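Local coordinates for isoaspartyl dipeptidase (Fervidobacterium islandicum, PDB 7CDH), which probably hydrolyses isoaspartyl (beta-aspartyl) dipeptides at a two-zinc centre, as a metallopeptidase of the amidohydrolase family and a likely protein-repair enzyme, at residues 123-129 with 150-156; 188-192 with 337-341; 104-108 with 134-138. All coordinates share one frame; numbering follows the deposited sequence.

Contact 1: 123-129 with 150-156; sequences TFIYTGS and KVIGVGE. With ZN (zinc ion), chain L; ZN (zinc ion), chain K.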
loop_
_atom_site.group_PDB
_atom_site.type_symbol
_atom_site.label_atom_id
_atom_site.label_comp_id
_atom_site.label_asym_id
_atom_site.label_seq_id
_atom_site.Cartn_x
_atom_site.Cartn_y
_atom_site.Cartn_z
ATOM N N THR A 123 32.736 5.517 -10.351
ATOM C CA THR A 123 31.812 4.414 -9.980
ATOM C C THR A 123 30.462 4.609 -10.651
ATOM O O THR A 123 29.988 5.758 -10.721
ATOM C CB THR A 123 31.579 4.369 -8.469
ATOM O OG1 THR A 123 30.973 5.613 -8.086
ATOM C CG2 THR A 123 32.874 4.201 -7.736
ATOM N N PHE A 124 29.850 3.497 -11.030
ATOM C CA PHE A 124 28.462 3.431 -11.522
ATOM C C PHE A 124 27.877 2.174 -10.914
ATOM O O PHE A 124 28.630 1.290 -10.475
ATOM C CB PHE A 124 28.392 3.430 -13.050
ATOM C CG PHE A 124 29.174 4.561 -13.663
ATOM C CD1 PHE A 124 30.526 4.432 -13.896
ATOM C CD2 PHE A 124 28.577 5.790 -13.898
ATOM C CE1 PHE A 124 31.273 5.511 -14.342
ATOM C CE2 PHE A 124 29.303 6.841 -14.436
ATOM C CZ PHE A 124 30.655 6.708 -14.632
ATOM N N ILE A 125 26.558 2.096 -10.877
ATOM C CA ILE A 125 25.914 0.913 -10.270
ATOM C C ILE A 125 24.820 0.460 -11.220
ATOM O O ILE A 125 24.355 1.258 -12.014
ATOM C CB ILE A 125 25.414 1.250 -8.850
ATOM C CG1 ILE A 125 24.282 2.273 -8.852
ATOM C CG2 ILE A 125 26.570 1.741 -7.988
ATOM C CD1 ILE A 125 23.600 2.396 -7.531
ATOM N N TYR A 126 24.445 -0.790 -11.093
ATOM C CA TYR A 126 23.149 -1.327 -11.528
ATOM C C TYR A 126 22.141 -1.212 -10.385
ATOM O O TYR A 126 22.518 -1.233 -9.217
ATOM C CB TYR A 126 23.320 -2.799 -11.882
ATOM C CG TYR A 126 24.253 -3.093 -13.026
ATOM C CD1 TYR A 126 23.789 -3.106 -14.317
ATOM C CD2 TYR A 126 25.570 -3.438 -12.820
ATOM C CE1 TYR A 126 24.610 -3.445 -15.378
ATOM C CE2 TYR A 126 26.407 -3.781 -13.862
ATOM C CZ TYR A 126 25.920 -3.789 -15.147
ATOM O OH TYR A 126 26.690 -4.128 -16.204
ATOM N N THR A 127 20.873 -1.160 -10.750
ATOM C CA THR A 127 19.728 -1.453 -9.872
ATOM C C THR A 127 19.412 -2.921 -10.071
ATOM O O THR A 127 20.087 -3.555 -10.895
ATOM C CB THR A 127 18.545 -0.531 -10.136
ATOM O OG1 THR A 127 17.628 -0.999 -9.161
ATOM C CG2 THR A 127 17.940 -0.630 -11.520
ATOM N N GLY A 128 18.461 -3.460 -9.321
ATOM C CA GLY A 128 18.155 -4.906 -9.364
ATOM C C GLY A 128 19.233 -5.751 -8.721
ATOM O O GLY A 128 20.145 -5.192 -8.078
ATOM N N SER A 129 19.135 -7.068 -8.929
ATOM C CA SER A 129 20.021 -8.144 -8.417
ATOM C C SER A 129 19.692 -9.394 -9.245
ATOM O O SER A 129 18.986 -9.238 -10.278
ATOM C CB SER A 129 19.807 -8.378 -6.913
ATOM O OG SER A 129 18.507 -8.952 -6.619
ATOM N N LYS A 150 24.024 7.566 -10.838
ATOM C CA LYS A 150 24.988 6.451 -11.006
ATOM C C LYS A 150 24.330 5.196 -11.597
ATOM O O LYS A 150 25.085 4.310 -12.018
ATOM C CB LYS A 150 25.663 6.131 -9.671
ATOM C CG LYS A 150 26.754 7.118 -9.266
ATOM C CD LYS A 150 27.621 6.618 -8.142
ATOM C CE LYS A 150 28.565 7.672 -7.627
ATOM N NZ LYS A 150 29.563 8.043 -8.650
ATOM N N VAL A 151 23.003 5.039 -11.553
ATOM C CA VAL A 151 22.364 3.785 -12.066
ATOM C C VAL A 151 22.512 3.748 -13.603
ATOM O O VAL A 151 22.047 4.708 -14.272
ATOM C CB VAL A 151 20.899 3.698 -11.618
ATOM C CG1 VAL A 151 20.167 2.560 -12.294
ATOM C CG2 VAL A 151 20.795 3.574 -10.115
ATOM N N ILE A 152 23.202 2.740 -14.162
ATOM C CA ILE A 152 23.459 2.676 -15.635
ATOM C C ILE A 152 22.737 1.476 -16.255
ATOM O O ILE A 152 22.911 1.243 -17.457
ATOM C CB ILE A 152 24.962 2.706 -15.980
ATOM C CG1 ILE A 152 25.803 1.679 -15.221
ATOM C CG2 ILE A 152 25.489 4.111 -15.753
ATOM C CD1 ILE A 152 25.218 0.298 -15.175
ATOM N N GLY A 153 21.922 0.769 -15.486
ATOM C CA GLY A 153 21.312 -0.484 -15.947
ATOM C C GLY A 153 20.734 -1.302 -14.817
ATOM O O GLY A 153 20.665 -0.802 -13.697
ATOM N N VAL A 154 20.264 -2.491 -15.154
ATOM C CA VAL A 154 19.730 -3.487 -14.206
ATOM C C VAL A 154 20.604 -4.719 -14.333
ATOM O O VAL A 154 21.051 -5.008 -15.429
ATOM C CB VAL A 154 18.264 -3.820 -14.488
ATOM C CG1 VAL A 154 18.101 -4.475 -15.855
ATOM C CG2 VAL A 154 17.670 -4.689 -13.373
ATOM N N GLY A 155 20.886 -5.368 -13.221
ATOM C CA GLY A 155 21.834 -6.478 -13.171
ATOM C C GLY A 155 22.197 -6.807 -11.735
ATOM O O GLY A 155 21.902 -6.018 -10.847
ATOM N N GLU A 156 22.808 -7.985 -11.544
ATOM C CA GLU A 156 22.958 -8.926 -12.638
ATOM C C GLU A 156 21.797 -9.933 -12.573
ATOM O O GLU A 156 21.707 -10.675 -11.606
ATOM C CB GLU A 156 24.346 -9.573 -12.645
ATOM C CG GLU A 156 24.833 -10.022 -11.300
ATOM C CD GLU A 156 26.047 -10.939 -11.251
ATOM O OE1 GLU A 156 26.339 -11.709 -12.232
ATOM O OE2 GLU A 156 26.752 -10.833 -10.219
HETATM ZN ZN ZN L . 28.758 -11.234 -10.193
HETATM ZN ZN ZN K . 27.374 -13.655 -11.798
#
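Thr123 and Lys150 meet at one end of a parallel strand pair, where the lysine ammonium reaches two oxygens of the threonine. Followed outward, Lys150 CB lies 4.2 Å from Ile125 CG1, CG faces the carbonyl oxygen of Thr123, and CD passes 3.5 Å from Thr123 OG1. The chain stays extended to CE, then bends at its last torsion (chi4 -66°), which turns NZ back to donate to Thr123 OG1 at 2.9 Å and to Thr123 O at 3.1 Å. Glu117, on helix 106-118, forms a salt bridge with the same nitrogen, and Ala113 O of that helix is hydrogen-bonded to Thr123 OG1.

The ladder beyond it is backbone. Ile125 N donates to Lys150 O, and Ile125 O accepts from Ile152 N at 2.9 Å; Thr127 repeats the pattern with Gly153 O and Gly155 N. Because Ile125 pairs with Val151 but Thr127 with Val154, the 150-156 strand holds one extra residue, a beta bulge. On one face of the sheet Ile125, Thr127, Val151 and Val154 point together. On the other, Ile152 curls so that CD1 comes over a face of the Tyr126 ring, 3.9 Å from the centroid and 17° off the normal, a CH-pi contact. The Tyr126 ring also lies beside the backbone of Gly153 to Gly155.

Past a cis peptide bond, the Glu156 side chain leaves the backbone away from 123-129. Its carboxylate bridges two metals: OE2 binds one zinc at 2.0 Å, shared with His61, His63 and Asp285, and OE1 binds the other at 2.2 Å, shared with His195 and His224. This bridging carboxylate couples both zinc ions to strand 151-159, which the backbone ladder fixes against strand 122-127, consistent with a binuclear amidohydrolase centre.

Contact 2: 188-192 with 337-341; sequences KAGIV and RVFKL. With GOL (glycerol), chain B.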
loop_
_atom_site.group_PDB
_atom_site.type_symbol
_atom_site.label_atom_id
_atom_site.label_comp_id
_atom_site.label_asym_id
_atom_site.label_seq_id
_atom_site.Cartn_x
_atom_site.Cartn_y
_atom_site.Cartn_z
ATOM N N LYS A 188 21.455 7.866 -20.710
ATOM C CA LYS A 188 22.392 6.772 -20.331
ATOM C C LYS A 188 22.211 5.546 -21.240
ATOM O O LYS A 188 21.217 5.480 -21.955
ATOM C CB LYS A 188 22.115 6.413 -18.878
ATOM C CG LYS A 188 22.286 7.572 -17.925
ATOM C CD LYS A 188 22.230 7.100 -16.508
ATOM C CE LYS A 188 21.480 8.008 -15.566
ATOM N NZ LYS A 188 21.107 7.230 -14.373
ATOM N N ALA A 189 23.104 4.566 -21.166
ATOM C CA ALA A 189 23.144 3.403 -22.091
ATOM C C ALA A 189 21.958 2.455 -21.858
ATOM O O ALA A 189 21.474 1.901 -22.829
ATOM C CB ALA A 189 24.452 2.659 -21.954
ATOM N N GLY A 190 21.573 2.214 -20.610
ATOM C CA GLY A 190 20.485 1.290 -20.268
ATOM C C GLY A 190 20.881 -0.154 -20.484
ATOM O O GLY A 190 20.311 -0.779 -21.365
ATOM N N ILE A 191 21.820 -0.668 -19.699
ATOM C CA ILE A 191 22.373 -2.034 -19.889
ATOM C C ILE A 191 21.542 -3.010 -19.054
ATOM O O ILE A 191 21.149 -2.662 -17.943
ATOM C CB ILE A 191 23.865 -2.054 -19.504
ATOM C CG1 ILE A 191 24.684 -1.087 -20.368
ATOM C CG2 ILE A 191 24.420 -3.467 -19.546
ATOM C CD1 ILE A 191 24.352 -1.141 -21.858
ATOM N N VAL A 192 21.188 -4.151 -19.613
ATOM C CA VAL A 192 20.773 -5.334 -18.823
ATOM C C VAL A 192 21.999 -6.247 -18.782
ATOM O O VAL A 192 22.427 -6.644 -19.840
ATOM C CB VAL A 192 19.548 -6.045 -19.426
ATOM C CG1 VAL A 192 19.104 -7.228 -18.574
ATOM C CG2 VAL A 192 18.408 -5.069 -19.640
ATOM N N ARG A 337 32.516 1.684 -24.481
ATOM C CA ARG A 337 31.478 1.773 -25.552
ATOM C C ARG A 337 30.181 1.235 -24.961
ATOM O O ARG A 337 29.173 1.900 -25.121
ATOM C CB ARG A 337 31.893 1.060 -26.839
ATOM C CG ARG A 337 30.825 0.952 -27.922
ATOM C CD ARG A 337 30.615 -0.470 -28.468
ATOM N NE ARG A 337 31.898 -1.068 -28.692
ATOM C CZ ARG A 337 32.298 -2.252 -28.283
ATOM N NH1 ARG A 337 31.484 -3.100 -27.700
ATOM N NH2 ARG A 337 33.540 -2.609 -28.517
ATOM N N VAL A 338 30.237 0.119 -24.236
ATOM C CA VAL A 338 29.021 -0.534 -23.672
ATOM C C VAL A 338 28.276 0.467 -22.773
ATOM O O VAL A 338 27.084 0.608 -22.964
ATOM C CB VAL A 338 29.361 -1.846 -22.947
ATOM C CG1 VAL A 338 28.146 -2.386 -22.230
ATOM C CG2 VAL A 338 29.871 -2.903 -23.913
ATOM N N PHE A 339 28.975 1.196 -21.892
ATOM C CA PHE A 339 28.389 2.059 -20.831
ATOM C C PHE A 339 28.300 3.517 -21.273
ATOM O O PHE A 339 27.791 4.294 -20.462
ATOM C CB PHE A 339 29.206 1.940 -19.537
ATOM C CG PHE A 339 29.084 0.571 -18.938
ATOM C CD1 PHE A 339 27.889 0.160 -18.368
ATOM C CD2 PHE A 339 30.116 -0.336 -19.044
ATOM C CE1 PHE A 339 27.753 -1.118 -17.863
ATOM C CE2 PHE A 339 29.980 -1.615 -18.542
ATOM C CZ PHE A 339 28.797 -2.006 -17.966
ATOM N N LYS A 340 28.722 3.851 -22.493
ATOM C CA LYS A 340 28.767 5.231 -23.057
ATOM C C LYS A 340 29.546 6.158 -22.118
ATOM O O LYS A 340 28.993 7.204 -21.725
ATOM C CB LYS A 340 27.370 5.785 -23.317
ATOM C CG LYS A 340 26.482 4.905 -24.185
ATOM C CD LYS A 340 26.338 5.364 -25.618
ATOM C CE LYS A 340 25.345 4.540 -26.419
ATOM N NZ LYS A 340 24.015 4.481 -25.758
ATOM N N LEU A 341 30.775 5.782 -21.752
ATOM C CA LEU A 341 31.626 6.605 -20.867
ATOM C C LEU A 341 32.684 7.337 -21.696
ATOM O O LEU A 341 33.227 6.752 -22.632
ATOM C CB LEU A 341 32.294 5.697 -19.835
ATOM C CG LEU A 341 31.341 4.835 -19.024
ATOM C CD1 LEU A 341 32.119 3.933 -18.078
ATOM C CD2 LEU A 341 30.329 5.697 -18.262
HETATM C C1 GOL B . 26.706 7.365 -17.343
HETATM O O1 GOL B . 26.003 8.004 -16.276
HETATM C C2 GOL B . 26.269 7.885 -18.696
HETATM O O2 GOL B . 27.194 8.898 -19.081
HETATM C C3 GOL B . 26.171 6.845 -19.810
HETATM O O3 GOL B . 25.739 5.543 -19.387
#
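In the beta-alpha barrel of the amidohydrolase fold, the end of helix 333-339 packs against the turn that leads into strand 191-196, with Ala189 and Ile191 facing Val338, Phe339 and Lys340. A Schellman motif terminates the helix: Lys340 has positive phi (54°), which swings the chain out of the last turn, and its N-H makes a weak bond back to Arg337 O.

Ala189 directs its methyl into this terminus, with CB 3.5 Å from Val338 O and 3.8 Å from Lys340 CG. Ile191 adds the contact between apolar side chains. Its CG1 is set beside the backbone N (chi1 -60°), from where CD1 touches Val338 CG1 at 4.0 Å while CG1 approaches Phe339 CE1 obliquely. Val338 CG1 also lies above the centre of the Phe339 ring, 4.1 Å from its plane, which brings isoleucine, valine and phenylalanine into one cluster. Tyr126 touches both Ile191 and Phe339, which joins the cluster to strand 122-127.

The polar link is indirect and runs through a glycerol probably taken from the crystallisation liquor: its O3 donates to Phe339 O at 2.6 Å and accepts a weak bond from Ala189 N at 3.3 Å.

Contact 3: 104-108 with 134-138; sequences RSLEN and PVTFT
The two backbones come nearest at Leu106 and Phe137, whose CA atoms are 6.5 Å apart, where the first turn of helix 106-118 faces an irregular loop. Side chains fill the gap. Leu106 points at the loop and uses two parts of its chain. CB sits over a face of the Phe137 ring, 3.8 Å from the centroid and 17° off the normal, a CH-pi contact displaced toward the rim at CE2 and CZ. Further out, CD1 lies along the loop backbone at Thr136 and touches Val135 CG2 at 3.7 Å. Leucine and valine pass each other at a slant, and Leu106 CD1 lies between Val135 CG2 and Phe137 CD1. The torsion of Phe137 (chi1 -70°) sets its CG beside the backbone N and brings the ring to the helix, under Leu106 CB.

Glu107 adds a polar link at one side. One water donates to Glu107 OE2 and to Thr136 O, at 2.8 Å from each, joining helix and loop where their own polar atoms do not bond directly. The same OE2 forms a salt bridge with Arg143 of a neighbouring subunit, so this side of the contact lies at a subunit interface.

The helix start itself is fixed within its own segment: Ser105 OG accepts from Asn108 N at 3.0 Å, with an angle of 160° at the hydrogen. On the loop side, Asp144 of helix 141-147 accepts from Phe137 N. The arrangement is that of a capped helix N-terminus, with Ser105 as N-cap, packed under a beta-alpha loop: the segment between strand 122-127 and helix 141-147 folds over the start of the preceding barrel helix.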
loop_
_atom_site.group_PDB
_atom_site.type_symbol
_atom_site.label_atom_id
_atom_site.label_comp_id
_atom_site.label_asym_id
_atom_site.label_seq_id
_atom_site.Cartn_x
_atom_site.Cartn_y
_atom_site.Cartn_z
ATOM N N ARG A 104 21.751 -7.639 1.327
ATOM C CA ARG A 104 22.525 -6.588 0.625
ATOM C C ARG A 104 21.513 -5.618 0.020
ATOM O O ARG A 104 20.658 -6.069 -0.705
ATOM C CB ARG A 104 23.408 -7.221 -0.444
ATOM C CG ARG A 104 24.228 -8.403 0.037
ATOM C CD ARG A 104 25.362 -7.940 0.919
ATOM N NE ARG A 104 26.382 -8.965 0.952
ATOM C CZ ARG A 104 27.530 -8.857 1.593
ATOM N NH1 ARG A 104 27.788 -7.764 2.290
ATOM N NH2 ARG A 104 28.397 -9.855 1.535
ATOM N N SER A 105 21.577 -4.352 0.387
ATOM C CA SER A 105 20.625 -3.297 -0.003
ATOM C C SER A 105 21.195 -2.474 -1.170
ATOM O O SER A 105 22.422 -2.273 -1.266
ATOM C CB SER A 105 20.302 -2.458 1.225
ATOM O OG SER A 105 21.018 -1.248 1.260
ATOM N N LEU A 106 20.312 -1.965 -2.012
ATOM C CA LEU A 106 20.690 -1.045 -3.100
ATOM C C LEU A 106 21.255 0.242 -2.503
ATOM O O LEU A 106 22.186 0.813 -3.101
ATOM C CB LEU A 106 19.464 -0.791 -3.975
ATOM C CG LEU A 106 19.102 -1.943 -4.908
ATOM C CD1 LEU A 106 17.831 -1.610 -5.661
ATOM C CD2 LEU A 106 20.241 -2.226 -5.877
ATOM N N GLU A 107 20.743 0.690 -1.364
ATOM C CA GLU A 107 21.092 2.032 -0.825
ATOM C C GLU A 107 22.538 1.955 -0.312
ATOM O O GLU A 107 23.303 2.939 -0.443
ATOM C CB GLU A 107 20.122 2.477 0.275
ATOM C CG GLU A 107 18.705 2.696 -0.203
ATOM C CD GLU A 107 17.842 1.446 -0.377
ATOM O OE1 GLU A 107 18.328 0.297 -0.100
ATOM O OE2 GLU A 107 16.683 1.619 -0.844
ATOM N N ASN A 108 22.909 0.798 0.210
ATOM C CA ASN A 108 24.310 0.512 0.616
ATOM C C ASN A 108 25.211 0.482 -0.629
ATOM O O ASN A 108 26.349 0.970 -0.526
ATOM C CB ASN A 108 24.352 -0.787 1.403
ATOM C CG ASN A 108 25.715 -1.178 1.915
ATOM O OD1 ASN A 108 26.154 -2.312 1.650
ATOM N ND2 ASN A 108 26.322 -0.308 2.699
ATOM N N PRO A 134 12.978 -7.512 -10.088
ATOM C CA PRO A 134 14.194 -6.960 -9.510
ATOM C C PRO A 134 13.913 -5.939 -8.409
ATOM O O PRO A 134 12.942 -5.237 -8.558
ATOM C CB PRO A 134 14.879 -6.298 -10.712
ATOM C CG PRO A 134 13.744 -5.894 -11.586
ATOM C CD PRO A 134 12.712 -6.994 -11.426
ATOM N N VAL A 135 14.760 -5.917 -7.373
ATOM C CA VAL A 135 14.749 -4.913 -6.274
ATOM C C VAL A 135 15.011 -3.561 -6.934
ATOM O O VAL A 135 15.727 -3.530 -7.944
ATOM C CB VAL A 135 15.834 -5.194 -5.212
ATOM C CG1 VAL A 135 15.526 -6.428 -4.396
ATOM C CG2 VAL A 135 17.253 -5.287 -5.838
ATOM N N THR A 136 14.480 -2.484 -6.366
ATOM C CA THR A 136 14.572 -1.132 -6.951
ATOM C C THR A 136 14.759 -0.162 -5.791
ATOM O O THR A 136 14.502 -0.573 -4.681
ATOM C CB THR A 136 13.365 -0.830 -7.853
ATOM O OG1 THR A 136 12.217 -0.631 -7.030
ATOM C CG2 THR A 136 13.074 -1.942 -8.836
ATOM N N PHE A 137 15.294 1.022 -6.067
ATOM C CA PHE A 137 15.385 2.142 -5.115
ATOM C C PHE A 137 14.024 2.808 -4.919
ATOM O O PHE A 137 13.782 3.277 -3.833
ATOM C CB PHE A 137 16.330 3.208 -5.657
ATOM C CG PHE A 137 17.779 2.828 -5.687
ATOM C CD1 PHE A 137 18.340 2.234 -6.809
ATOM C CD2 PHE A 137 18.590 3.082 -4.601
ATOM C CE1 PHE A 137 19.692 1.912 -6.850
ATOM C CE2 PHE A 137 19.943 2.780 -4.654
ATOM C CZ PHE A 137 20.507 2.218 -5.780
ATOM N N THR A 138 13.199 2.879 -5.972
ATOM C CA THR A 138 12.029 3.794 -6.103
ATOM C C THR A 138 10.772 3.038 -6.548
ATOM O O THR A 138 9.795 3.693 -6.834
ATOM C CB THR A 138 12.285 4.889 -7.151
ATOM O OG1 THR A 138 12.299 4.157 -8.380
ATOM C CG2 THR A 138 13.565 5.685 -6.970
HETATM O O HOH W 1 15.697 -0.708 -2.161
#

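Overall arrangement
Contacts 1 and 3 interleave along the chain, 104-108, 123-129, 134-138, 150-156, whereas contact 2 comes later and joins 188-192 to the distant 337-341. The centre of contact 1 is about 10 Å from each of the others, which are about 20 Å apart and do not touch. Strands 122-127, 151-159 and 191-196 are successive parallel neighbours, so contacts 1 and 2 share a sheet, tied by Val154 N to Ile191 O (2.9 Å). Contact 3 packs on that sheet through Ile125 CD1 and Phe137 CZ (3.6 Å). The strand carrying the zinc-bridging Glu156 thus lies in a continuous barrel core, with contact 3 extending to subunit interfaces.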